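Long-range contacts in colicin-B (PDB 1RH1), which kills Escherichia coli and closely related bacteria by forming a channel in the cytoplasmic membrane, which depolarizes it and dissipates cellular energy: residues S92-E97 against V236-E241; I373-A378 against F501-N506; A391-W396 against K430-Y435. One frame throughout, in Å; residues are numbered along the deposited sequence.

Contact 1 (S92-E97 against V236-E241); sequences SPWGNE and VRSNPE
Trp94 lies against Val236 and the backbone that follows it, and two residues further on Asn96 bonds to Pro240 and Glu241. Both segments are irregular loops at the surface of the N-terminal part of the toxin, one leading from strand 87-90 to helix 99-110, the other lying between strands 225-228 and 247-248. Trp94 CB points toward the second loop. CG stands anti to the backbone N (chi1 179°), and this turns the ring across Val236. Near the root, CD1 and CD2 pass the CB of Val236. Further along, Trp94 CE2 comes to 3.7 Å from Val236 CB, while Val236 CG1 sits over the six-membered ring of Trp94, 3.7 Å from its centroid and only 8° off its normal, in a CH-pi contact. Trp94 NE1 lies 3.2 Å from Val236 O, but the angle is too poor for a hydrogen bond. At the far end, Trp94 CH2 meets the Ser238 carbonyl O near the ring plane, and Phe65 meets the ring from outside the two loops. Beyond Gly95, the backbone N of Asn96 donates to Pro240 O at 2.9 Å. The Asn96 side chain lies beside the proline ring, pointing the same way, with Asn96 OD1 3.3 Å from Pro240 CB. Asn96 ND2 then gives a second bond, to Glu241 OE2 at 2.9 Å, met on the anti side but tilted out of the carboxylate plane; amide and carboxylate planes are 37° apart. The chemistry thus divides in two: the aromatic-aliphatic half adds contact area with little directionality, whereas the paired Asn96 bonds probably set the register there, being the directional part of the contact.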
ATOM      1  N   SER A  92      35.058  -8.723   6.540  1.00  7.75           N
ATOM      2  CA  SER A  92      34.843  -7.519   7.331  1.00  6.97           C
ATOM      3  C   SER A  92      34.900  -6.293   6.438  1.00  7.78           C
ATOM      4  O   SER A  92      35.328  -6.445   5.290  1.00 13.46           O
ATOM      5  CB  SER A  92      35.926  -7.452   8.374  1.00 10.40           C
ATOM      6  OG  SER A  92      35.387  -6.940   9.585  1.00 21.43           O
ATOM      7  N   PRO A  93      34.504  -5.073   6.821  1.00  7.58           N
ATOM      8  CA  PRO A  93      34.721  -3.882   6.019  1.00  6.39           C
ATOM      9  C   PRO A  93      36.113  -3.700   5.440  1.00  8.70           C
ATOM     10  O   PRO A  93      37.147  -3.769   6.115  1.00 12.79           O
ATOM     11  CB  PRO A  93      34.297  -2.766   6.939  1.00  2.81           C
ATOM     12  CG  PRO A  93      33.043  -3.359   7.516  1.00  5.57           C
ATOM     13  CD  PRO A  93      33.508  -4.783   7.849  1.00  6.18           C
ATOM     14  N   TRP A  94      36.059  -3.618   4.107  1.00  8.77           N
ATOM     15  CA  TRP A  94      37.204  -3.307   3.263  1.00  8.61           C
ATOM     16  C   TRP A  94      36.707  -2.751   1.923  1.00  7.31           C
ATOM     17  O   TRP A  94      35.608  -3.079   1.467  1.00  9.07           O
ATOM     18  CB  TRP A  94      38.029  -4.573   3.043  1.00  8.04           C
ATOM     19  CG  TRP A  94      39.246  -4.383   2.158  1.00  6.49           C
ATOM     20  CD1 TRP A  94      40.446  -4.008   2.681  1.00  4.95           C
ATOM     21  CD2 TRP A  94      39.289  -4.548   0.797  1.00  7.32           C
ATOM     22  NE1 TRP A  94      41.266  -3.926   1.657  1.00  7.49           N
ATOM     23  CE2 TRP A  94      40.624  -4.235   0.521  1.00  5.32           C
ATOM     24  CE3 TRP A  94      38.412  -4.904  -0.228  1.00  3.29           C
ATOM     25  CZ2 TRP A  94      41.098  -4.277  -0.786  1.00  5.84           C
ATOM     26  CZ3 TRP A  94      38.889  -4.945  -1.530  1.00  2.32           C
ATOM     27  CH2 TRP A  94      40.218  -4.635  -1.809  1.00  4.31           C
ATOM     28  N   GLY A  95      37.504  -1.860   1.317  1.00  5.74           N
ATOM     29  CA  GLY A  95      37.274  -1.351  -0.026  1.00  5.27           C
ATOM     30  C   GLY A  95      36.177  -0.326  -0.224  1.00  9.32           C
ATOM     31  O   GLY A  95      35.407   0.029   0.672  1.00 10.61           O
ATOM     32  N   ASN A  96      36.130   0.127  -1.480  1.00  9.51           N
ATOM     33  CA  ASN A  96      35.215   1.185  -1.896  1.00 10.15           C
ATOM     34  C   ASN A  96      33.822   0.657  -2.203  1.00 10.54           C
ATOM     35  O   ASN A  96      33.599  -0.092  -3.162  1.00 12.52           O
ATOM     36  CB  ASN A  96      35.762   1.893  -3.135  1.00  8.63           C
ATOM     37  CG  ASN A  96      37.268   2.162  -3.122  1.00 13.01           C
ATOM     38  OD1 ASN A  96      37.911   2.408  -2.095  1.00 14.26           O
ATOM     39  ND2 ASN A  96      37.870   2.098  -4.307  1.00 11.59           N
ATOM     40  N   GLU A  97      32.879   1.010  -1.338  1.00  7.99           N
ATOM     41  CA  GLU A  97      31.507   0.610  -1.554  1.00 12.79           C
ATOM     42  C   GLU A  97      30.614   1.794  -1.859  1.00 15.52           C
ATOM     43  O   GLU A  97      30.955   2.909  -1.441  1.00 19.36           O
ATOM     44  CB  GLU A  97      31.030  -0.139  -0.324  1.00 13.59           C
ATOM     45  CG  GLU A  97      31.406   0.400   1.050  1.00 16.10           C
ATOM     46  CD  GLU A  97      30.531   1.534   1.547  1.00 15.87           C
ATOM     47  OE1 GLU A  97      29.385   1.280   1.927  1.00 14.78           O
ATOM     48  OE2 GLU A  97      31.019   2.663   1.559  1.00 17.30           O
ATOM     49  N   VAL A 236      43.692  -8.048   2.640  1.00 23.75           N
ATOM     50  CA  VAL A 236      43.149  -8.090   1.290  1.00 25.40           C
ATOM     51  C   VAL A 236      43.932  -7.069   0.509  1.00 26.22           C
ATOM     52  O   VAL A 236      43.633  -5.884   0.639  1.00 30.02           O
ATOM     53  CB  VAL A 236      41.665  -7.679   1.216  1.00 24.07           C
ATOM     54  CG1 VAL A 236      41.156  -8.017  -0.181  1.00 27.31           C
ATOM     55  CG2 VAL A 236      40.843  -8.357   2.286  1.00 26.07           C
ATOM     56  N   ARG A 237      44.941  -7.410  -0.280  1.00 27.93           N
ATOM     57  CA  ARG A 237      45.608  -6.321  -0.974  1.00 34.69           C
ATOM     58  C   ARG A 237      45.456  -6.439  -2.491  1.00 32.23           C
ATOM     59  O   ARG A 237      46.371  -6.398  -3.323  1.00 35.47           O
ATOM     60  CB  ARG A 237      47.057  -6.324  -0.443  1.00 38.91           C
ATOM     61  CG  ARG A 237      47.057  -5.868   1.048  1.00 46.66           C
ATOM     62  CD  ARG A 237      48.360  -5.950   1.866  1.00 50.27           C
ATOM     63  NE  ARG A 237      48.085  -5.693   3.284  1.00 54.95           N
ATOM     64  CZ  ARG A 237      49.023  -5.538   4.244  1.00 57.09           C
ATOM     65  NH1 ARG A 237      50.341  -5.600   3.987  1.00 57.39           N
ATOM     66  NH2 ARG A 237      48.633  -5.333   5.510  1.00 55.49           N
ATOM     67  N   SER A 238      44.152  -6.495  -2.789  1.00 28.99           N
ATOM     68  CA  SER A 238      43.629  -6.685  -4.118  1.00 24.39           C
ATOM     69  C   SER A 238      42.630  -5.603  -4.492  1.00 27.52           C
ATOM     70  O   SER A 238      41.412  -5.819  -4.472  1.00 30.56           O
ATOM     71  CB  SER A 238      42.981  -8.084  -4.187  1.00 29.43           C
ATOM     72  OG  SER A 238      41.945  -8.343  -3.241  1.00 25.17           O
ATOM     73  N   ASN A 239      43.185  -4.432  -4.827  1.00 24.66           N
ATOM     74  CA  ASN A 239      42.504  -3.215  -5.296  1.00 20.62           C
ATOM     75  C   ASN A 239      41.086  -2.890  -4.838  1.00 18.69           C
ATOM     76  O   ASN A 239      40.132  -3.613  -5.151  1.00 15.60           O
ATOM     77  CB  ASN A 239      42.477  -3.166  -6.831  1.00 24.45           C
ATOM     78  CG  ASN A 239      42.365  -1.740  -7.388  1.00 30.23           C
ATOM     79  OD1 ASN A 239      43.385  -1.127  -7.718  1.00 33.95           O
ATOM     80  ND2 ASN A 239      41.176  -1.141  -7.510  1.00 29.84           N
ATOM     81  N   PRO A 240      40.916  -1.750  -4.146  1.00 17.03           N
ATOM     82  CA  PRO A 240      39.678  -1.365  -3.494  1.00 15.99           C
ATOM     83  C   PRO A 240      38.457  -1.234  -4.370  1.00 15.13           C
ATOM     84  O   PRO A 240      37.359  -1.156  -3.822  1.00 16.58           O
ATOM     85  CB  PRO A 240      40.031  -0.085  -2.793  1.00 14.28           C
ATOM     86  CG  PRO A 240      41.115   0.511  -3.637  1.00 15.50           C
ATOM     87  CD  PRO A 240      41.939  -0.729  -3.922  1.00 15.15           C
ATOM     88  N   GLU A 241      38.614  -1.239  -5.702  1.00 16.58           N
ATOM     89  CA  GLU A 241      37.458  -1.117  -6.564  1.00 17.62           C
ATOM     90  C   GLU A 241      36.466  -2.259  -6.673  1.00 21.17           C
ATOM     91  O   GLU A 241      35.310  -2.052  -6.286  1.00 22.85           O
ATOM     92  CB  GLU A 241      37.875  -0.766  -7.980  1.00 17.30           C
ATOM     93  CG  GLU A 241      37.804   0.746  -8.176  1.00 21.64           C
ATOM     94  CD  GLU A 241      36.473   1.367  -7.753  1.00 24.82           C
ATOM     95  OE1 GLU A 241      35.441   1.037  -8.342  1.00 33.73           O
ATOM     96  OE2 GLU A 241      36.456   2.169  -6.820  1.00 25.27           O
TER

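Contact 2 (I373-A378 against F501-N506); sequences INKLMA and FVDELN
Leu376 and Lys375 on helix 366-376 meet Val502, Asp503 and Asn506 on helix 500-510, a helix-to-helix contact within the all-helical bundle of the colicin pore-forming domain. The apolar part is the inner one. Leu376 CB packs on Val502 CG1 at 3.7 Å, and Leu376 CD1 reaches toward Leu505 CB at a looser 4.4 Å. Leu505 also touches Leu347 of helix 342-357 and Ala490 of helix 479-495, which places the leucine pair in the bundle interior.

The ionic part lies toward the outside. Lys375 leaves the helix with CG anti to the backbone N (chi1 175°) and bends at chi3 (-60°), and the bend brings its amine beside Asp503. Lys375 NZ meets Asp503 OD1 at 3.1 Å on the syn side of the carboxylate, 24° out of its plane. The same amine also forms a salt bridge with Asp499, its stronger partner. Since the Asp499 and Asp503 carboxylates come close to each other, the shared lysine probably offsets their mutual repulsion. Part of the aliphatic stem takes part too, with Lys375 CD 3.4 Å from Asp503 OD1.

A side chain to backbone hydrogen bond completes the contact. Asn506 reaches across to the backbone of Lys375, its OD1 lying against Leu376 CD1. Asn506 ND2 donates to Lys375 O at 3.0 Å; the acceptor lies in the plane of the Asn506 amide, yet the donor stands above the carbonyl plane of Lys375 rather than on a lone pair.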
ATOM      1  N   ILE A 373     -39.587   5.812   4.042  1.00  9.85           N
ATOM      2  CA  ILE A 373     -40.132   7.161   4.033  1.00  7.01           C
ATOM      3  C   ILE A 373     -41.647   7.117   3.884  1.00  9.28           C
ATOM      4  O   ILE A 373     -42.275   8.068   4.322  1.00 10.60           O
ATOM      5  CB  ILE A 373     -39.499   8.073   2.909  1.00  2.00           C
ATOM      6  CG1 ILE A 373     -40.036   7.757   1.595  1.00  3.89           C
ATOM      7  CG2 ILE A 373     -38.017   7.878   2.803  1.00  2.00           C
ATOM      8  CD1 ILE A 373     -40.888   8.983   1.262  1.00  9.56           C
ATOM      9  N   ASN A 374     -42.263   6.053   3.344  1.00  8.40           N
ATOM     10  CA  ASN A 374     -43.715   5.941   3.286  1.00  9.72           C
ATOM     11  C   ASN A 374     -44.341   5.801   4.666  1.00 11.28           C
ATOM     12  O   ASN A 374     -45.505   6.158   4.883  1.00 11.83           O
ATOM     13  CB  ASN A 374     -44.179   4.733   2.513  1.00 12.84           C
ATOM     14  CG  ASN A 374     -44.084   4.839   1.007  1.00 18.07           C
ATOM     15  OD1 ASN A 374     -43.933   3.807   0.354  1.00 26.07           O
ATOM     16  ND2 ASN A 374     -44.171   6.016   0.393  1.00 17.43           N
ATOM     17  N   LYS A 375     -43.524   5.225   5.564  1.00 12.59           N
ATOM     18  CA  LYS A 375     -43.851   5.017   6.964  1.00 12.26           C
ATOM     19  C   LYS A 375     -43.810   6.355   7.701  1.00 11.56           C
ATOM     20  O   LYS A 375     -44.622   6.620   8.591  1.00 12.87           O
ATOM     21  CB  LYS A 375     -42.827   4.033   7.533  1.00 12.94           C
ATOM     22  CG  LYS A 375     -42.895   3.740   9.024  1.00 15.84           C
ATOM     23  CD  LYS A 375     -41.633   3.046   9.551  1.00 19.89           C
ATOM     24  CE  LYS A 375     -41.279   1.691   8.932  1.00 17.47           C
ATOM     25  NZ  LYS A 375     -40.439   0.908   9.833  1.00 17.31           N
ATOM     26  N   LEU A 376     -42.860   7.217   7.318  1.00  8.38           N
ATOM     27  CA  LEU A 376     -42.686   8.501   7.958  1.00  8.08           C
ATOM     28  C   LEU A 376     -43.804   9.437   7.583  1.00  2.66           C
ATOM     29  O   LEU A 376     -44.465  10.029   8.431  1.00  7.28           O
ATOM     30  CB  LEU A 376     -41.366   9.087   7.534  1.00  2.10           C
ATOM     31  CG  LEU A 376     -41.107  10.513   7.904  1.00  2.00           C
ATOM     32  CD1 LEU A 376     -41.114  10.700   9.403  1.00  3.15           C
ATOM     33  CD2 LEU A 376     -39.786  10.895   7.306  1.00  5.30           C
ATOM     34  N   MET A 377     -43.989   9.543   6.271  1.00  8.85           N
ATOM     35  CA  MET A 377     -44.978  10.410   5.669  1.00  7.98           C
ATOM     36  C   MET A 377     -46.387   9.901   5.906  1.00 11.65           C
ATOM     37  O   MET A 377     -47.365  10.554   5.537  1.00 14.56           O
ATOM     38  CB  MET A 377     -44.687  10.503   4.189  1.00  7.89           C
ATOM     39  CG  MET A 377     -44.187  11.850   3.692  1.00  5.55           C
ATOM     40  SD  MET A 377     -42.732  12.549   4.495  1.00  3.70           S
ATOM     41  CE  MET A 377     -43.284  14.212   4.265  1.00  7.78           C
ATOM     42  N   ALA A 378     -46.497   8.720   6.525  1.00 12.93           N
ATOM     43  CA  ALA A 378     -47.774   8.156   6.907  1.00 11.78           C
ATOM     44  C   ALA A 378     -48.213   8.689   8.252  1.00 13.57           C
ATOM     45  O   ALA A 378     -49.412   8.707   8.532  1.00 16.89           O
ATOM     46  CB  ALA A 378     -47.701   6.644   7.028  1.00 14.96           C
ATOM     47  N   PHE A 501     -33.458   4.901  12.151  1.00 12.27           N
ATOM     48  CA  PHE A 501     -33.572   6.342  12.022  1.00  8.69           C
ATOM     49  C   PHE A 501     -34.969   6.838  11.706  1.00 10.04           C
ATOM     50  O   PHE A 501     -35.368   7.870  12.240  1.00  9.07           O
ATOM     51  CB  PHE A 501     -32.598   6.801  10.949  1.00  4.63           C
ATOM     52  CG  PHE A 501     -31.143   6.437  11.233  1.00  2.00           C
ATOM     53  CD1 PHE A 501     -30.671   6.308  12.544  1.00  2.00           C
ATOM     54  CD2 PHE A 501     -30.271   6.250  10.159  1.00  2.00           C
ATOM     55  CE1 PHE A 501     -29.332   5.996  12.768  1.00  2.00           C
ATOM     56  CE2 PHE A 501     -28.933   5.939  10.402  1.00  2.00           C
ATOM     57  CZ  PHE A 501     -28.458   5.810  11.705  1.00  2.00           C
ATOM     58  N   VAL A 502     -35.756   6.118  10.899  1.00  6.25           N
ATOM     59  CA  VAL A 502     -37.102   6.587  10.622  1.00  8.17           C
ATOM     60  C   VAL A 502     -38.088   6.077  11.670  1.00 12.85           C
ATOM     61  O   VAL A 502     -39.197   6.603  11.782  1.00 16.90           O
ATOM     62  CB  VAL A 502     -37.469   6.158   9.191  1.00  7.39           C
ATOM     63  CG1 VAL A 502     -38.867   6.585   8.759  1.00  3.81           C
ATOM     64  CG2 VAL A 502     -36.523   6.899   8.267  1.00  7.12           C
ATOM     65  N   ASP A 503     -37.744   5.066  12.478  1.00 15.17           N
ATOM     66  CA  ASP A 503     -38.583   4.745  13.619  1.00 16.32           C
ATOM     67  C   ASP A 503     -38.351   5.743  14.750  1.00 17.24           C
ATOM     68  O   ASP A 503     -39.347   6.128  15.352  1.00 18.83           O
ATOM     69  CB  ASP A 503     -38.296   3.330  14.087  1.00 19.92           C
ATOM     70  CG  ASP A 503     -39.004   2.252  13.259  1.00 27.25           C
ATOM     71  OD1 ASP A 503     -39.823   2.574  12.391  1.00 30.01           O
ATOM     72  OD2 ASP A 503     -38.747   1.065  13.495  1.00 32.62           O
ATOM     73  N   GLU A 504     -37.123   6.243  15.040  1.00 19.75           N
ATOM     74  CA  GLU A 504     -36.855   7.236  16.092  1.00 17.20           C
ATOM     75  C   GLU A 504     -37.631   8.521  15.901  1.00 14.99           C
ATOM     76  O   GLU A 504     -38.101   9.115  16.853  1.00 16.50           O
ATOM     77  CB  GLU A 504     -35.388   7.652  16.157  1.00 19.67           C
ATOM     78  CG  GLU A 504     -34.480   6.968  17.185  1.00 28.13           C
ATOM     79  CD  GLU A 504     -33.862   5.599  16.847  1.00 31.95           C
ATOM     80  OE1 GLU A 504     -34.520   4.574  17.087  1.00 32.31           O
ATOM     81  OE2 GLU A 504     -32.712   5.564  16.380  1.00 30.41           O
ATOM     82  N   LEU A 505     -37.757   8.949  14.649  1.00 14.75           N
ATOM     83  CA  LEU A 505     -38.484  10.134  14.243  1.00 13.86           C
ATOM     84  C   LEU A 505     -39.962  10.041  14.586  1.00 17.21           C
ATOM     85  O   LEU A 505     -40.459  10.826  15.392  1.00 18.22           O
ATOM     86  CB  LEU A 505     -38.310  10.319  12.743  1.00 15.05           C
ATOM     87  CG  LEU A 505     -37.452  11.427  12.137  1.00 11.86           C
ATOM     88  CD1 LEU A 505     -36.724  12.192  13.194  1.00  8.89           C
ATOM     89  CD2 LEU A 505     -36.463  10.799  11.180  1.00 10.89           C
ATOM     90  N   ASN A 506     -40.681   9.082  13.990  1.00 17.93           N
ATOM     91  CA  ASN A 506     -42.097   8.884  14.261  1.00 19.30           C
ATOM     92  C   ASN A 506     -42.450   8.628  15.718  1.00 19.58           C
ATOM     93  O   ASN A 506     -43.276   9.331  16.293  1.00 21.40           O
ATOM     94  CB  ASN A 506     -42.640   7.710  13.445  1.00 16.45           C
ATOM     95  CG  ASN A 506     -43.091   8.048  12.036  1.00 20.70           C
ATOM     96  OD1 ASN A 506     -43.061   9.195  11.589  1.00 20.02           O
ATOM     97  ND2 ASN A 506     -43.539   7.023  11.312  1.00 20.26           N
TER

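Contact 3 (A391-W396 against K430-Y435); sequences AIVNAW and KSIEGY
Tyr435 and Trp396 stand beside each other between two nearly antiparallel helix segments, whose axes approach to 9.2 Å with their directions 168° apart. The rings meet rim to rim, neither over the other's face. Their planes are inclined by 26°, the centroid of the Trp396 five-membered ring is 5.8 Å from that of Tyr435, and Trp396 NE1 comes to 3.5 Å from Tyr435 CE2.

Each ring instead has an aliphatic group of the opposite helix over one face. Ile392 holds CG2 above the Tyr435 ring, 4.0 Å from the centroid, in a CH-pi contact. Ser431 CB does the same over the five-membered ring of Trp396, while its OG is bonded to the carbonyl of Ile427 in its own helix. Trp396 has CG anti to its carbonyl carbon (chi1 -85°), which swings the indole alongside Tyr435. At the root, Trp396 CB lies 3.6 Å from Ile432 CG1. Val393 spreads its branches: CG1 meets Ile432 CG2, the two side chains crossing at about a right angle, and CG2 touches Tyr435 CB.

Further rings join them: Trp440 packs edge-to-face with Tyr435, and Phe475 with Trp396. Ile392 and Tyr435 also touch helix 479-495, Trp396 and Ser431 helix 457-472. Helices surrounding this hydrophobic hairpin, predicted to span the membrane, are characteristic of the soluble colicin pore-forming domain.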
ATOM      1  N   ALA A 391     -43.581  28.036   1.049  1.00  5.36           N
ATOM      2  CA  ALA A 391     -42.302  28.591   1.440  1.00  3.26           C
ATOM      3  C   ALA A 391     -41.163  27.634   1.165  1.00  6.68           C
ATOM      4  O   ALA A 391     -40.101  28.105   0.767  1.00  9.23           O
ATOM      5  CB  ALA A 391     -42.282  28.907   2.917  1.00  2.00           C
ATOM      6  N   ILE A 392     -41.339  26.309   1.316  1.00  4.84           N
ATOM      7  CA  ILE A 392     -40.257  25.347   1.085  1.00  2.62           C
ATOM      8  C   ILE A 392     -39.955  25.164  -0.392  1.00  3.54           C
ATOM      9  O   ILE A 392     -38.806  25.091  -0.846  1.00  2.00           O
ATOM     10  CB  ILE A 392     -40.604  23.989   1.642  1.00  2.00           C
ATOM     11  CG1 ILE A 392     -41.353  24.033   2.948  1.00  5.83           C
ATOM     12  CG2 ILE A 392     -39.273  23.343   1.934  1.00  4.99           C
ATOM     13  CD1 ILE A 392     -41.998  22.720   3.426  1.00 13.53           C
ATOM     14  N   VAL A 393     -41.057  25.085  -1.136  1.00  2.47           N
ATOM     15  CA  VAL A 393     -41.008  24.976  -2.570  1.00  2.00           C
ATOM     16  C   VAL A 393     -40.261  26.176  -3.099  1.00  2.00           C
ATOM     17  O   VAL A 393     -39.204  25.980  -3.681  1.00  3.21           O
ATOM     18  CB  VAL A 393     -42.432  24.913  -3.097  1.00  2.00           C
ATOM     19  CG1 VAL A 393     -42.474  24.973  -4.613  1.00  2.00           C
ATOM     20  CG2 VAL A 393     -43.029  23.599  -2.647  1.00  2.00           C
ATOM     21  N   ASN A 394     -40.719  27.401  -2.818  1.00  3.81           N
ATOM     22  CA  ASN A 394     -40.053  28.615  -3.270  1.00  2.24           C
ATOM     23  C   ASN A 394     -38.596  28.780  -2.837  1.00  4.68           C
ATOM     24  O   ASN A 394     -37.787  29.420  -3.515  1.00  2.00           O
ATOM     25  CB  ASN A 394     -40.842  29.794  -2.792  1.00  2.00           C
ATOM     26  CG  ASN A 394     -42.117  30.051  -3.573  1.00  3.18           C
ATOM     27  OD1 ASN A 394     -43.120  30.467  -2.999  1.00  2.00           O
ATOM     28  ND2 ASN A 394     -42.134  29.841  -4.889  1.00  6.57           N
ATOM     29  N   ALA A 395     -38.244  28.183  -1.698  1.00  2.00           N
ATOM     30  CA  ALA A 395     -36.872  28.154  -1.224  1.00  3.56           C
ATOM     31  C   ALA A 395     -36.029  27.229  -2.086  1.00  3.24           C
ATOM     32  O   ALA A 395     -34.864  27.522  -2.355  1.00  5.89           O
ATOM     33  CB  ALA A 395     -36.828  27.658   0.200  1.00  6.61           C
ATOM     34  N   TRP A 396     -36.591  26.107  -2.534  1.00  2.00           N
ATOM     35  CA  TRP A 396     -35.868  25.279  -3.467  1.00  2.00           C
ATOM     36  C   TRP A 396     -35.767  25.926  -4.847  1.00  2.87           C
ATOM     37  O   TRP A 396     -34.718  25.846  -5.475  1.00  3.91           O
ATOM     38  CB  TRP A 396     -36.562  23.950  -3.516  1.00  2.00           C
ATOM     39  CG  TRP A 396     -36.097  23.013  -2.411  1.00  2.00           C
ATOM     40  CD1 TRP A 396     -36.944  22.589  -1.431  1.00  2.00           C
ATOM     41  CD2 TRP A 396     -34.838  22.490  -2.299  1.00  2.00           C
ATOM     42  NE1 TRP A 396     -36.233  21.787  -0.693  1.00  2.00           N
ATOM     43  CE2 TRP A 396     -34.984  21.698  -1.172  1.00  2.00           C
ATOM     44  CE3 TRP A 396     -33.608  22.556  -2.962  1.00  2.00           C
ATOM     45  CZ2 TRP A 396     -33.904  20.961  -0.698  1.00  2.00           C
ATOM     46  CZ3 TRP A 396     -32.527  21.817  -2.486  1.00  2.00           C
ATOM     47  CH2 TRP A 396     -32.676  21.016  -1.359  1.00  2.00           C
ATOM     48  N   LYS A 430     -36.886  17.609  -7.755  1.00  3.75           N
ATOM     49  CA  LYS A 430     -37.504  16.445  -7.173  1.00  3.60           C
ATOM     50  C   LYS A 430     -37.795  16.594  -5.682  1.00  5.06           C
ATOM     51  O   LYS A 430     -38.588  15.830  -5.135  1.00  6.08           O
ATOM     52  CB  LYS A 430     -36.605  15.250  -7.469  1.00  2.00           C
ATOM     53  CG  LYS A 430     -36.751  14.974  -8.954  1.00  3.36           C
ATOM     54  CD  LYS A 430     -35.778  13.984  -9.536  1.00  4.82           C
ATOM     55  CE  LYS A 430     -36.159  13.870 -11.004  1.00  6.01           C
ATOM     56  NZ  LYS A 430     -35.470  12.753 -11.626  1.00  9.10           N
ATOM     57  N   SER A 431     -37.184  17.536  -4.958  1.00  5.23           N
ATOM     58  CA  SER A 431     -37.618  17.796  -3.598  1.00  3.55           C
ATOM     59  C   SER A 431     -38.853  18.667  -3.720  1.00  2.00           C
ATOM     60  O   SER A 431     -39.782  18.515  -2.934  1.00  2.00           O
ATOM     61  CB  SER A 431     -36.555  18.537  -2.803  1.00  3.85           C
ATOM     62  OG  SER A 431     -35.448  17.704  -2.472  1.00  2.00           O
ATOM     63  N   ILE A 432     -38.921  19.542  -4.738  1.00  3.55           N
ATOM     64  CA  ILE A 432     -40.067  20.411  -4.959  1.00  2.00           C
ATOM     65  C   ILE A 432     -41.280  19.548  -5.164  1.00  2.00           C
ATOM     66  O   ILE A 432     -42.233  19.713  -4.412  1.00  2.00           O
ATOM     67  CB  ILE A 432     -39.828  21.306  -6.161  1.00  2.00           C
ATOM     68  CG1 ILE A 432     -38.757  22.322  -5.837  1.00  2.00           C
ATOM     69  CG2 ILE A 432     -41.098  22.040  -6.497  1.00  2.00           C
ATOM     70  CD1 ILE A 432     -38.314  23.282  -6.954  1.00  2.00           C
ATOM     71  N   GLU A 433     -41.246  18.615  -6.117  1.00  4.03           N
ATOM     72  CA  GLU A 433     -42.285  17.582  -6.216  1.00  5.84           C
ATOM     73  C   GLU A 433     -42.123  16.742  -4.962  1.00  3.76           C
ATOM     74  O   GLU A 433     -40.996  16.524  -4.516  1.00  7.47           O
ATOM     75  CB  GLU A 433     -42.019  16.775  -7.439  1.00  6.74           C
ATOM     76  CG  GLU A 433     -42.882  15.567  -7.699  1.00 13.48           C
ATOM     77  CD  GLU A 433     -42.569  14.897  -9.043  1.00 21.97           C
ATOM     78  OE1 GLU A 433     -41.433  14.990  -9.553  1.00 19.11           O
ATOM     79  OE2 GLU A 433     -43.497  14.279  -9.584  1.00 27.50           O
ATOM     80  N   GLY A 434     -43.157  16.250  -4.318  1.00  2.00           N
ATOM     81  CA  GLY A 434     -42.875  15.621  -3.044  1.00  2.00           C
ATOM     82  C   GLY A 434     -43.350  16.641  -2.046  1.00  5.22           C
ATOM     83  O   GLY A 434     -44.216  16.297  -1.244  1.00 10.68           O
ATOM     84  N   TYR A 435     -42.839  17.890  -2.038  1.00  5.51           N
ATOM     85  CA  TYR A 435     -43.456  18.886  -1.175  1.00  2.00           C
ATOM     86  C   TYR A 435     -44.739  19.257  -1.894  1.00  2.00           C
ATOM     87  O   TYR A 435     -45.781  19.305  -1.261  1.00  2.00           O
ATOM     88  CB  TYR A 435     -42.561  20.138  -0.962  1.00  2.00           C
ATOM     89  CG  TYR A 435     -41.388  19.916   0.005  1.00  2.00           C
ATOM     90  CD1 TYR A 435     -41.584  19.502   1.332  1.00  2.00           C
ATOM     91  CD2 TYR A 435     -40.089  20.096  -0.453  1.00  2.00           C
ATOM     92  CE1 TYR A 435     -40.498  19.264   2.185  1.00  2.00           C
ATOM     93  CE2 TYR A 435     -39.002  19.862   0.383  1.00  2.00           C
ATOM     94  CZ  TYR A 435     -39.205  19.447   1.699  1.00  3.41           C
ATOM     95  OH  TYR A 435     -38.094  19.218   2.501  1.00  2.00           O
TER

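From the N terminus, contact 1 comes first: it joins two surface loops across 138 intervening residues rich in strand and closes before the other two open. The chain then runs through the long helix 291-340 into the pore-forming bundle, on the far side of the molecule's centre, with contact 1 about 81 Å (centre to centre) from contact 2. There, 373-378 against 501-506 brings helix 366-376 to the C-terminal helix 500-510, closing a stretch of 122 residues that holds helices but no strand. Contact 3 lies within that stretch, pairing helices 386-398 and 420-435 across only 33 residues. Contacts 2 and 3 do not touch; their nearest atoms are about 6 Å apart.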